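Local coordinates for conserved hypothetical protein NMB0706 (PDB 1RV9) that is of unknown function, although it belongs to a family named for multi-copper polyphenol oxidoreductase laccases and may have some enzymatic role, at residues V145-I150 / L214-V219; G128-A133 / A151-P156; M187-T192 / A210-K215; L122-A127 / E159-L164. All blocks are in the same frame, centred on the assembly; numbering follows the deposited sequence.

Contact 1 (V145-I150 / L214-V219); sequences VLQNTI and LKREGV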
loop_
_atom_site.group_PDB
_atom_site.type_symbol
_atom_site.label_atom_id
_atom_site.label_comp_id
_atom_site.label_asym_id
_atom_site.label_seq_id
_atom_site.Cartn_x
_atom_site.Cartn_y
_atom_site.Cartn_z
ATOM N N VAL A 145 -3.434 6.795 -9.167
ATOM C CA VAL A 145 -3.337 7.142 -7.753
ATOM C C VAL A 145 -1.908 7.531 -7.371
ATOM O O VAL A 145 -1.705 8.422 -6.543
ATOM C CB VAL A 145 -3.828 5.982 -6.836
ATOM C CG1 VAL A 145 -2.891 4.794 -6.936
ATOM C CG2 VAL A 145 -3.939 6.472 -5.388
ATOM N N LEU A 146 -0.917 6.888 -7.983
ATOM C CA LEU A 146 0.472 7.213 -7.662
ATOM C C LEU A 146 0.835 8.608 -8.168
ATOM O O LEU A 146 1.460 9.394 -7.448
ATOM C CB LEU A 146 1.426 6.166 -8.246
ATOM C CG LEU A 146 1.242 4.735 -7.716
ATOM C CD1 LEU A 146 2.393 3.860 -8.181
ATOM C CD2 LEU A 146 1.191 4.738 -6.192
ATOM N N GLN A 147 0.435 8.921 -9.397
ATOM C CA GLN A 147 0.720 10.237 -9.961
ATOM C C GLN A 147 0.076 11.334 -9.118
ATOM O O GLN A 147 0.687 12.374 -8.878
ATOM C CB GLN A 147 0.222 10.338 -11.410
ATOM C CG GLN A 147 0.924 9.405 -12.393
ATOM C CD GLN A 147 0.210 8.078 -12.558
ATOM O OE1 GLN A 147 -0.120 7.410 -11.577
ATOM N NE2 GLN A 147 -0.025 7.684 -13.805
ATOM N N ASN A 148 -1.154 11.105 -8.660
ATOM C CA ASN A 148 -1.842 12.100 -7.841
ATOM C C ASN A 148 -1.172 12.260 -6.478
ATOM O O ASN A 148 -1.133 13.358 -5.920
ATOM C CB ASN A 148 -3.315 11.725 -7.646
ATOM C CG ASN A 148 -4.105 11.784 -8.936
ATOM O OD1 ASN A 148 -3.672 12.399 -9.911
ATOM N ND2 ASN A 148 -5.274 11.155 -8.944
ATOM N N THR A 149 -0.651 11.164 -5.937
ATOM C CA THR A 149 0.020 11.222 -4.643
ATOM C C THR A 149 1.306 12.031 -4.773
ATOM O O THR A 149 1.594 12.905 -3.957
ATOM C CB THR A 149 0.344 9.809 -4.132
ATOM O OG1 THR A 149 -0.879 9.082 -3.962
ATOM C CG2 THR A 149 1.086 9.878 -2.791
ATOM N N ILE A 150 2.072 11.738 -5.817
ATOM C CA ILE A 150 3.320 12.443 -6.074
ATOM C C ILE A 150 3.064 13.946 -6.178
ATOM O O ILE A 150 3.798 14.756 -5.605
ATOM C CB ILE A 150 3.959 11.920 -7.384
ATOM C CG1 ILE A 150 4.499 10.506 -7.156
ATOM C CG2 ILE A 150 5.055 12.863 -7.863
ATOM C CD1 ILE A 150 4.834 9.759 -8.431
ATOM N N LEU A 214 6.109 4.898 -11.730
ATOM C CA LEU A 214 6.911 5.779 -10.887
ATOM C C LEU A 214 8.091 6.362 -11.659
ATOM O O LEU A 214 8.381 7.555 -11.547
ATOM C CB LEU A 214 7.415 5.017 -9.660
ATOM C CG LEU A 214 6.339 4.633 -8.643
ATOM C CD1 LEU A 214 6.881 3.571 -7.698
ATOM C CD2 LEU A 214 5.891 5.875 -7.876
ATOM N N LYS A 215 8.770 5.520 -12.432
ATOM C CA LYS A 215 9.908 5.972 -13.220
ATOM C C LYS A 215 9.486 6.998 -14.253
ATOM O O LYS A 215 10.155 8.014 -14.440
ATOM C CB LYS A 215 10.587 4.787 -13.919
ATOM C CG LYS A 215 11.663 4.093 -13.087
ATOM C CD LYS A 215 11.924 4.831 -11.777
ATOM C CE LYS A 215 13.366 4.703 -11.328
ATOM N NZ LYS A 215 13.598 5.459 -10.065
ATOM N N ARG A 216 8.372 6.734 -14.925
ATOM C CA ARG A 216 7.880 7.652 -15.938
ATOM C C ARG A 216 7.514 9.003 -15.332
ATOM O O ARG A 216 7.609 10.037 -15.996
ATOM C CB ARG A 216 6.655 7.065 -16.647
ATOM C CG ARG A 216 6.079 7.997 -17.701
ATOM C CD ARG A 216 4.829 7.439 -18.354
ATOM N NE ARG A 216 3.715 7.324 -17.419
ATOM C CZ ARG A 216 2.469 7.040 -17.786
ATOM N NH1 ARG A 216 2.185 6.844 -19.069
ATOM N NH2 ARG A 216 1.510 6.947 -16.875
ATOM N N GLU A 217 7.104 8.995 -14.068
ATOM C CA GLU A 217 6.711 10.224 -13.397
ATOM C C GLU A 217 7.925 11.027 -12.930
ATOM O O GLU A 217 7.821 12.227 -12.683
ATOM C CB GLU A 217 5.791 9.895 -12.216
ATOM C CG GLU A 217 4.720 10.934 -11.942
ATOM C CD GLU A 217 3.776 11.180 -13.121
ATOM O OE1 GLU A 217 3.824 10.445 -14.135
ATOM O OE2 GLU A 217 2.966 12.120 -13.020
ATOM N N GLY A 218 9.070 10.362 -12.810
ATOM C CA GLY A 218 10.281 11.053 -12.398
ATOM C C GLY A 218 10.792 10.738 -11.008
ATOM O O GLY A 218 11.749 11.356 -10.545
ATOM N N VAL A 219 10.165 9.781 -10.331
ATOM C CA VAL A 219 10.598 9.418 -8.988
ATOM C C VAL A 219 12.050 8.936 -9.011
ATOM O O VAL A 219 12.410 8.046 -9.783
ATOM C CB VAL A 219 9.669 8.334 -8.394
ATOM C CG1 VAL A 219 10.212 7.841 -7.063
ATOM C CG2 VAL A 219 8.273 8.922 -8.204
#
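L214 O is approached by three backbone N-H groups as the helix 206-217 runs out: V219 N bonds to it at 3.1 Å, and E217 N and G218 N add weak bonds. Together with the bond from G218 N to K215 O and the positive phi of G218 (109°), this makes a Schellman motif, a compact way to stop a helix and turn the chain. The reversal brings V219 back over L214, and the two present a joint apolar surface to the helix that carries V145-I150. I150 exploits it. Its CD1 methyl lies 3.5 Å from V219 CG2 and also meets E217 CG at 3.7 Å and L214 CD2 at 4.1 Å, so one methyl group touches three residues of the helix end. One turn earlier, L146 CD1 reaches L214 CG at 4.0 Å, the two leucines crossing at a slant.

Nearer the solvent the contact changes character without gaining a hydrogen bond across it. E217 bends at chi2 (59°), which turns its carboxylate towards Q147; Q147 CG stands 3.4 Å from E217 CD and almost as close to both carboxylate oxygens, while the amide and carboxylate planes are 72° apart. Beyond it, Q147 NE2 sits at the edge of the R216 guanidinium, in its plane. On the inner side L146 rests on V121 and F123, and L214 on F123 and A162. Two neighbouring helices with leucines turned down to a shared sheet are characteristic of the helical layer of an alpha-beta-beta-alpha fold.

Contact 2 (G128-A133 / A151-P156); sequences GTAVAA and AAMKVP
M153 and A132 make the sulfur contact of this interface: the SD atom of M153 lies 3.8 Å from A132 CB, with M153 CG hardly farther away at 4.0 Å. The methionine thus lays the middle of its chain against the small alanine of the strand. Its last torsion (chi3 76°) then bends the terminal methyl along the strand towards A130 instead of continuing straight on.

The methyl contacts follow from that bend. M153 CE is 4.1 Å from A130 CB, and V155, just past the end of the helix, brings its CG1 to 4.3 Å from the same A130 CB. Both thus reach the residue just before the strand, where the backbones are closest, A130 CA and M153 CA being 6.5 Å apart.

A third group of contacts sets apolar carbon against polar atoms. M153 CE approaches A130 O at 3.7 Å, and V155 CG1 passes T129 OG1 at 4.1 Å, the threonine and valine side chains sliding past each other in opposite directions. T129 OG1 has its hydrogen-bonding partner elsewhere.

No hydrogen bond crosses the contact. The backbone of 131-133 pairs with neighbouring strands of the six-stranded sheet, and T129 N and A130 N both donate to D125 OD1, which fixes the turn into the strand. M153 also packs on F123, V103 and M160. The C-terminal end of helix 145-153 thus sits on strand 131-136 of an alpha-beta-beta-alpha fold through fit alone, probably held by dispersion and, at the buried M153, A130 and A132, by exclusion of water.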
loop_
_atom_site.group_PDB
_atom_site.type_symbol
_atom_site.label_atom_id
_atom_site.label_comp_id
_atom_site.label_asym_id
_atom_site.label_seq_id
_atom_site.Cartn_x
_atom_site.Cartn_y
_atom_site.Cartn_z
ATOM N N GLY A 128 13.570 14.306 4.135
ATOM C CA GLY A 128 12.632 14.002 5.201
ATOM C C GLY A 128 11.719 15.150 5.588
ATOM O O GLY A 128 11.663 15.539 6.759
ATOM N N THR A 129 10.997 15.696 4.615
ATOM C CA THR A 129 10.077 16.796 4.896
ATOM C C THR A 129 8.640 16.430 4.532
ATOM O O THR A 129 7.704 17.143 4.882
ATOM C CB THR A 129 10.450 18.071 4.118
ATOM O OG1 THR A 129 10.140 17.894 2.731
ATOM C CG2 THR A 129 11.938 18.378 4.272
ATOM N N ALA A 130 8.464 15.317 3.829
ATOM C CA ALA A 130 7.128 14.890 3.430
ATOM C C ALA A 130 7.060 13.384 3.224
ATOM O O ALA A 130 8.025 12.766 2.779
ATOM C CB ALA A 130 6.713 15.608 2.148
ATOM N N VAL A 131 5.913 12.803 3.567
ATOM C CA VAL A 131 5.686 11.371 3.402
ATOM C C VAL A 131 4.287 11.145 2.843
ATOM O O VAL A 131 3.465 12.065 2.805
ATOM C CB VAL A 131 5.803 10.601 4.746
ATOM C CG1 VAL A 131 7.205 10.740 5.303
ATOM C CG2 VAL A 131 4.773 11.119 5.740
ATOM N N ALA A 132 4.027 9.924 2.390
ATOM C CA ALA A 132 2.721 9.576 1.845
ATOM C C ALA A 132 2.571 8.069 1.723
ATOM O O ALA A 132 3.556 7.339 1.655
ATOM C CB ALA A 132 2.528 10.223 0.471
ATOM N N ALA A 133 1.322 7.618 1.700
ATOM C CA ALA A 133 1.004 6.206 1.548
ATOM C C ALA A 133 -0.125 6.126 0.530
ATOM O O ALA A 133 -1.093 6.881 0.618
ATOM C CB ALA A 133 0.551 5.615 2.881
ATOM N N ALA A 151 2.012 14.317 -6.900
ATOM C CA ALA A 151 1.671 15.723 -7.073
ATOM C C ALA A 151 1.309 16.384 -5.750
ATOM O O ALA A 151 1.720 17.516 -5.476
ATOM C CB ALA A 151 0.512 15.864 -8.052
ATOM N N ALA A 152 0.545 15.674 -4.925
ATOM C CA ALA A 152 0.109 16.211 -3.643
ATOM C C ALA A 152 1.239 16.450 -2.646
ATOM O O ALA A 152 1.109 17.271 -1.740
ATOM C CB ALA A 152 -0.937 15.292 -3.031
ATOM N N MET A 153 2.346 15.737 -2.811
ATOM C CA MET A 153 3.483 15.880 -1.906
ATOM C C MET A 153 4.235 17.192 -2.093
ATOM O O MET A 153 4.884 17.683 -1.169
ATOM C CB MET A 153 4.444 14.708 -2.084
ATOM C CG MET A 153 3.870 13.389 -1.605
ATOM S SD MET A 153 5.048 12.047 -1.755
ATOM C CE MET A 153 6.125 12.401 -0.365
ATOM N N LYS A 154 4.151 17.744 -3.296
ATOM C CA LYS A 154 4.803 19.008 -3.616
ATOM C C LYS A 154 6.308 19.051 -3.389
ATOM O O LYS A 154 6.850 20.064 -2.944
ATOM C CB LYS A 154 4.151 20.147 -2.840
ATOM C CG LYS A 154 2.693 20.365 -3.175
ATOM C CD LYS A 154 2.197 21.652 -2.542
ATOM C CE LYS A 154 0.719 21.871 -2.803
ATOM N NZ LYS A 154 -0.123 20.880 -2.081
ATOM N N VAL A 155 6.980 17.946 -3.679
ATOM C CA VAL A 155 8.427 17.891 -3.556
ATOM C C VAL A 155 8.933 17.383 -4.900
ATOM O O VAL A 155 8.221 16.672 -5.608
ATOM C CB VAL A 155 8.884 16.947 -2.415
ATOM C CG1 VAL A 155 8.697 17.636 -1.070
ATOM C CG2 VAL A 155 8.093 15.658 -2.451
ATOM N N PRO A 156 10.161 17.757 -5.281
ATOM C CA PRO A 156 10.728 17.319 -6.562
ATOM C C PRO A 156 10.736 15.801 -6.701
ATOM O O PRO A 156 11.267 15.100 -5.846
ATOM C CB PRO A 156 12.141 17.891 -6.525
ATOM C CG PRO A 156 11.979 19.127 -5.692
ATOM C CD PRO A 156 11.101 18.637 -4.567
#

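Contact 3 (M187-T192 / A210-K215); sequences MPEAAT and ARLILK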
loop_
_atom_site.group_PDB
_atom_site.type_symbol
_atom_site.label_atom_id
_atom_site.label_comp_id
_atom_site.label_asym_id
_atom_site.label_seq_id
_atom_site.Cartn_x
_atom_site.Cartn_y
_atom_site.Cartn_z
ATOM N N MET A 187 -0.775 3.032 -21.952
ATOM C CA MET A 187 0.658 2.944 -21.668
ATOM C C MET A 187 1.211 1.626 -22.220
ATOM O O MET A 187 1.369 0.651 -21.491
ATOM C CB MET A 187 0.892 3.027 -20.153
ATOM C CG MET A 187 2.327 2.820 -19.713
ATOM S SD MET A 187 2.511 2.934 -17.916
ATOM C CE MET A 187 3.678 4.246 -17.785
ATOM N N PRO A 188 1.515 1.589 -23.529
ATOM C CA PRO A 188 2.043 0.418 -24.237
ATOM C C PRO A 188 3.218 -0.304 -23.585
ATOM O O PRO A 188 3.294 -1.530 -23.634
ATOM C CB PRO A 188 2.406 0.986 -25.607
ATOM C CG PRO A 188 1.361 2.027 -25.803
ATOM C CD PRO A 188 1.355 2.720 -24.460
ATOM N N GLU A 189 4.135 0.449 -22.982
ATOM C CA GLU A 189 5.299 -0.156 -22.344
ATOM C C GLU A 189 4.902 -1.052 -21.173
ATOM O O GLU A 189 5.688 -1.888 -20.724
ATOM C CB GLU A 189 6.260 0.927 -21.848
ATOM C CG GLU A 189 5.632 1.914 -20.877
ATOM C CD GLU A 189 5.190 3.205 -21.545
ATOM O OE1 GLU A 189 4.499 3.144 -22.586
ATOM O OE2 GLU A 189 5.531 4.286 -21.018
ATOM N N ALA A 190 3.680 -0.875 -20.682
ATOM C CA ALA A 190 3.188 -1.664 -19.556
ATOM C C ALA A 190 3.035 -3.141 -19.915
ATOM O O ALA A 190 2.911 -3.994 -19.036
ATOM C CB ALA A 190 1.856 -1.105 -19.072
ATOM N N ALA A 191 3.045 -3.444 -21.208
ATOM C CA ALA A 191 2.910 -4.827 -21.653
ATOM C C ALA A 191 4.056 -5.683 -21.123
ATOM O O ALA A 191 3.925 -6.899 -20.988
ATOM C CB ALA A 191 2.870 -4.888 -23.178
ATOM N N THR A 192 5.181 -5.045 -20.819
ATOM C CA THR A 192 6.336 -5.766 -20.301
ATOM C C THR A 192 6.064 -6.321 -18.907
ATOM O O THR A 192 6.783 -7.201 -18.432
ATOM C CB THR A 192 7.582 -4.857 -20.232
ATOM O OG1 THR A 192 7.304 -3.727 -19.395
ATOM C CG2 THR A 192 7.965 -4.372 -21.625
ATOM N N ALA A 210 4.173 -0.717 -11.170
ATOM C CA ALA A 210 4.421 0.438 -10.317
ATOM C C ALA A 210 5.762 1.085 -10.643
ATOM O O ALA A 210 5.862 2.306 -10.695
ATOM C CB ALA A 210 4.372 0.032 -8.846
ATOM N N ARG A 211 6.792 0.270 -10.862
ATOM C CA ARG A 211 8.109 0.815 -11.186
ATOM C C ARG A 211 8.067 1.613 -12.483
ATOM O O ARG A 211 8.687 2.670 -12.585
ATOM C CB ARG A 211 9.152 -0.301 -11.304
ATOM C CG ARG A 211 9.469 -1.005 -9.998
ATOM C CD ARG A 211 10.787 -1.771 -10.077
ATOM N NE ARG A 211 10.951 -2.680 -8.946
ATOM C CZ ARG A 211 10.322 -3.847 -8.835
ATOM N NH1 ARG A 211 9.493 -4.249 -9.791
ATOM N NH2 ARG A 211 10.510 -4.608 -7.763
ATOM N N LEU A 212 7.337 1.104 -13.473
ATOM C CA LEU A 212 7.213 1.791 -14.757
ATOM C C LEU A 212 6.544 3.147 -14.572
ATOM O O LEU A 212 7.026 4.172 -15.061
ATOM C CB LEU A 212 6.376 0.958 -15.735
ATOM C CG LEU A 212 7.038 -0.183 -16.504
ATOM C CD1 LEU A 212 5.980 -0.969 -17.270
ATOM C CD2 LEU A 212 8.075 0.389 -17.464
ATOM N N ILE A 213 5.419 3.144 -13.866
ATOM C CA ILE A 213 4.665 4.361 -13.614
ATOM C C ILE A 213 5.472 5.368 -12.797
ATOM O O ILE A 213 5.525 6.552 -13.135
ATOM C CB ILE A 213 3.332 4.017 -12.901
ATOM C CG1 ILE A 213 2.430 3.249 -13.871
ATOM C CG2 ILE A 213 2.643 5.283 -12.406
ATOM C CD1 ILE A 213 1.207 2.619 -13.227
ATOM N N LEU A 214 6.109 4.898 -11.730
ATOM C CA LEU A 214 6.911 5.779 -10.887
ATOM C C LEU A 214 8.091 6.362 -11.659
ATOM O O LEU A 214 8.381 7.555 -11.547
ATOM C CB LEU A 214 7.415 5.017 -9.660
ATOM C CG LEU A 214 6.339 4.633 -8.643
ATOM C CD1 LEU A 214 6.881 3.571 -7.698
ATOM C CD2 LEU A 214 5.891 5.875 -7.876
ATOM N N LYS A 215 8.770 5.520 -12.432
ATOM C CA LYS A 215 9.908 5.972 -13.220
ATOM C C LYS A 215 9.486 6.998 -14.253
ATOM O O LYS A 215 10.155 8.014 -14.440
ATOM C CB LYS A 215 10.587 4.787 -13.919
ATOM C CG LYS A 215 11.663 4.093 -13.087
ATOM C CD LYS A 215 11.924 4.831 -11.777
ATOM C CE LYS A 215 13.366 4.703 -11.328
ATOM N NZ LYS A 215 13.598 5.459 -10.065
#
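M187 reaches across first. Its CG lies anti to the backbone N (chi1 175°), and the extended chain that follows carries SD to 4.1 Å from I213 CG1, the two side chains meeting at a slant. M187 O also accepts the N-H of A190, at the start of the 3-10 segment 188-192. E189 contributes mainly its backbone: E189 O stands 3.6 Å from L212 CD1. At A190 it is the alpha carbon that touches, with CA 3.7 Å from the same methyl, while the A190 side chain packs on F183 and C184 of helix 177-184. T192 adds the third approach to L212 CD1, from the same side as E189 O and A190 CA. Its OG1 lies 3.7 Å from L212 CD1 and donates to E189 O at 2.8 Å, almost in line with the carbonyl bond (173°). As T192 N bonds to E189 O too, that oxygen is held twice and the threonine hydroxyl is fixed beside the leucine. L212 CD1, with M187 SD on I213, thus joins a 3-10 turn to helix 206-217, whose L214 and A210 lean on the six-stranded sheet: a peripheral turn docked on the outer layer of an alpha-beta-beta-alpha fold.

Contact 4 (L122-A127 / E159-L164); sequences LFCDRA and EMMAYL
M161 and C124 both set their first side-chain atom between the backbone N and the carbonyl carbon (chi1 63° and 81°), and the pair meets with C124 SG 3.4 Å from M161 CG. A later bend in the methionine (chi3 84°) takes its CE methyl on to R126, where it lies 3.4 Å from R126 CD and over one face of the guanidinium. Beneath these side chains the backbones pair in antiparallel fashion. L122 and Y163 exchange bonds in both directions, Y163 N reaching L122 O at 2.8 Å; C124 and M161 do likewise, with M161 N to C124 O at 2.9 Å. Between and beyond them, F123 faces A162 and D125 faces M160 as non-hydrogen-bonded pairs, F123 CE1 touching A162 CB at 3.9 Å.

Past the strand, R126 N still bonds to E159 O at 2.9 Å. One water bridges R126 NE to M160 O, and a second joins A127 N to E159 OE1. The face with F123, M160 and A162 is packed by helices 145-153 and 206-217, whereas C124, on the other face, meets V131, itself packed on the strand 248-254. Such a pair of strands, between helices and a second sheet, is typical of the alpha-beta-beta-alpha sandwich.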
loop_
_atom_site.group_PDB
_atom_site.type_symbol
_atom_site.label_atom_id
_atom_site.label_comp_id
_atom_site.label_asym_id
_atom_site.label_seq_id
_atom_site.Cartn_x
_atom_site.Cartn_y
_atom_site.Cartn_z
ATOM N N LEU A 122 4.681 3.465 -0.340
ATOM C CA LEU A 122 5.027 4.530 0.596
ATOM C C LEU A 122 5.973 5.489 -0.110
ATOM O O LEU A 122 6.756 5.066 -0.958
ATOM C CB LEU A 122 5.715 3.958 1.833
ATOM C CG LEU A 122 4.945 2.881 2.603
ATOM C CD1 LEU A 122 5.770 2.467 3.818
ATOM C CD2 LEU A 122 3.583 3.415 3.034
ATOM N N PHE A 123 5.898 6.770 0.244
ATOM C CA PHE A 123 6.743 7.799 -0.370
ATOM C C PHE A 123 7.369 8.717 0.672
ATOM O O PHE A 123 6.797 8.951 1.732
ATOM C CB PHE A 123 5.917 8.718 -1.277
ATOM C CG PHE A 123 5.274 8.041 -2.451
ATOM C CD1 PHE A 123 5.878 8.072 -3.705
ATOM C CD2 PHE A 123 4.022 7.445 -2.325
ATOM C CE1 PHE A 123 5.238 7.526 -4.820
ATOM C CE2 PHE A 123 3.377 6.898 -3.432
ATOM C CZ PHE A 123 3.986 6.941 -4.682
ATOM N N CYS A 124 8.538 9.258 0.346
ATOM C CA CYS A 124 9.193 10.235 1.210
ATOM C C CYS A 124 10.245 10.919 0.351
ATOM O O CYS A 124 10.543 10.449 -0.745
ATOM C CB CYS A 124 9.849 9.575 2.432
ATOM S SG CYS A 124 11.476 8.815 2.170
ATOM N N ASP A 125 10.772 12.041 0.825
ATOM C CA ASP A 125 11.826 12.728 0.087
ATOM C C ASP A 125 13.136 12.506 0.843
ATOM O O ASP A 125 13.126 12.165 2.029
ATOM C CB ASP A 125 11.499 14.223 -0.087
ATOM C CG ASP A 125 11.377 14.967 1.224
ATOM O OD1 ASP A 125 10.947 14.363 2.226
ATOM O OD2 ASP A 125 11.695 16.179 1.244
ATOM N N ARG A 126 14.257 12.672 0.150
ATOM C CA ARG A 126 15.575 12.450 0.745
ATOM C C ARG A 126 15.842 13.271 2.001
ATOM O O ARG A 126 16.508 12.797 2.925
ATOM C CB ARG A 126 16.667 12.742 -0.292
ATOM C CG ARG A 126 16.565 11.910 -1.564
ATOM C CD ARG A 126 17.146 10.506 -1.407
ATOM N NE ARG A 126 16.888 9.696 -2.599
ATOM C CZ ARG A 126 17.423 8.500 -2.837
ATOM N NH1 ARG A 126 18.263 7.954 -1.966
ATOM N NH2 ARG A 126 17.112 7.845 -3.947
ATOM N N ALA A 127 15.322 14.494 2.039
ATOM C CA ALA A 127 15.530 15.386 3.180
ATOM C C ALA A 127 14.587 15.135 4.352
ATOM O O ALA A 127 14.773 15.691 5.432
ATOM C CB ALA A 127 15.417 16.838 2.727
ATOM N N GLU A 159 13.800 13.908 -5.924
ATOM C CA GLU A 159 14.175 13.828 -4.518
ATOM C C GLU A 159 13.272 12.848 -3.780
ATOM O O GLU A 159 13.426 12.634 -2.579
ATOM C CB GLU A 159 14.095 15.209 -3.866
ATOM C CG GLU A 159 14.946 16.251 -4.578
ATOM C CD GLU A 159 15.247 17.460 -3.718
ATOM O OE1 GLU A 159 15.997 17.312 -2.728
ATOM O OE2 GLU A 159 14.738 18.558 -4.030
ATOM N N MET A 160 12.332 12.252 -4.507
ATOM C CA MET A 160 11.412 11.287 -3.915
ATOM C C MET A 160 11.905 9.859 -4.030
ATOM O O MET A 160 12.650 9.504 -4.944
ATOM C CB MET A 160 10.049 11.322 -4.600
ATOM C CG MET A 160 9.209 12.543 -4.369
ATOM S SD MET A 160 7.624 12.253 -5.174
ATOM C CE MET A 160 6.810 13.809 -4.876
ATOM N N MET A 161 11.474 9.032 -3.089
ATOM C CA MET A 161 11.795 7.623 -3.128
ATOM C C MET A 161 10.486 6.926 -2.786
ATOM O O MET A 161 9.686 7.443 -2.005
ATOM C CB MET A 161 12.913 7.259 -2.142
ATOM C CG MET A 161 12.618 7.472 -0.681
ATOM S SD MET A 161 14.071 7.051 0.322
ATOM C CE MET A 161 14.953 8.533 0.236
ATOM N N ALA A 162 10.256 5.779 -3.409
ATOM C CA ALA A 162 9.031 5.027 -3.182
ATOM C C ALA A 162 9.349 3.621 -2.720
ATOM O O ALA A 162 10.341 3.025 -3.145
ATOM C CB ALA A 162 8.206 4.977 -4.463
ATOM N N TYR A 163 8.511 3.094 -1.836
ATOM C CA TYR A 163 8.705 1.746 -1.336
ATOM C C TYR A 163 7.514 0.892 -1.732
ATOM O O TYR A 163 6.365 1.250 -1.465
ATOM C CB TYR A 163 8.842 1.746 0.188
ATOM C CG TYR A 163 9.142 0.382 0.760
ATOM C CD1 TYR A 163 10.404 -0.193 0.618
ATOM C CD2 TYR A 163 8.159 -0.342 1.432
ATOM C CE1 TYR A 163 10.680 -1.461 1.131
ATOM C CE2 TYR A 163 8.421 -1.605 1.947
ATOM C CZ TYR A 163 9.681 -2.157 1.795
ATOM O OH TYR A 163 9.940 -3.407 2.314
ATOM N N LEU A 164 7.793 -0.231 -2.382
ATOM C CA LEU A 164 6.742 -1.145 -2.798
ATOM C C LEU A 164 6.550 -2.145 -1.662
ATOM O O LEU A 164 7.421 -2.977 -1.393
ATOM C CB LEU A 164 7.144 -1.870 -4.083
ATOM C CG LEU A 164 7.540 -0.953 -5.244
ATOM C CD1 LEU A 164 7.905 -1.807 -6.456
ATOM C CD2 LEU A 164 6.400 0.000 -5.579
HETATM O O HOH W 1 15.368 9.936 -4.838
HETATM O O HOH W 2 14.928 15.955 -0.509
#

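In the fold
From the N terminus, 122-127 opens contact 4 and 128-133, the next strand after the turn, opens contact 2. Helix 145-153 then opens contact 1 and, at its end, closes contact 2 at 151-156, so contact 2 is nested inside the loop that contact 4 closes at 159-164. Contact 1 crosses both, because it closes only at 214-219. Contact 3 runs from 187-192 to 210-215, within the span of contact 1, and ends on the same helix, sharing L214 and K215. Contacts 2 and 4 meet on adjacent strands of one sheet, contact 1 joins the helices above it, and contact 3 adds the outlying turn, about 21 Å from contact 2 between centres.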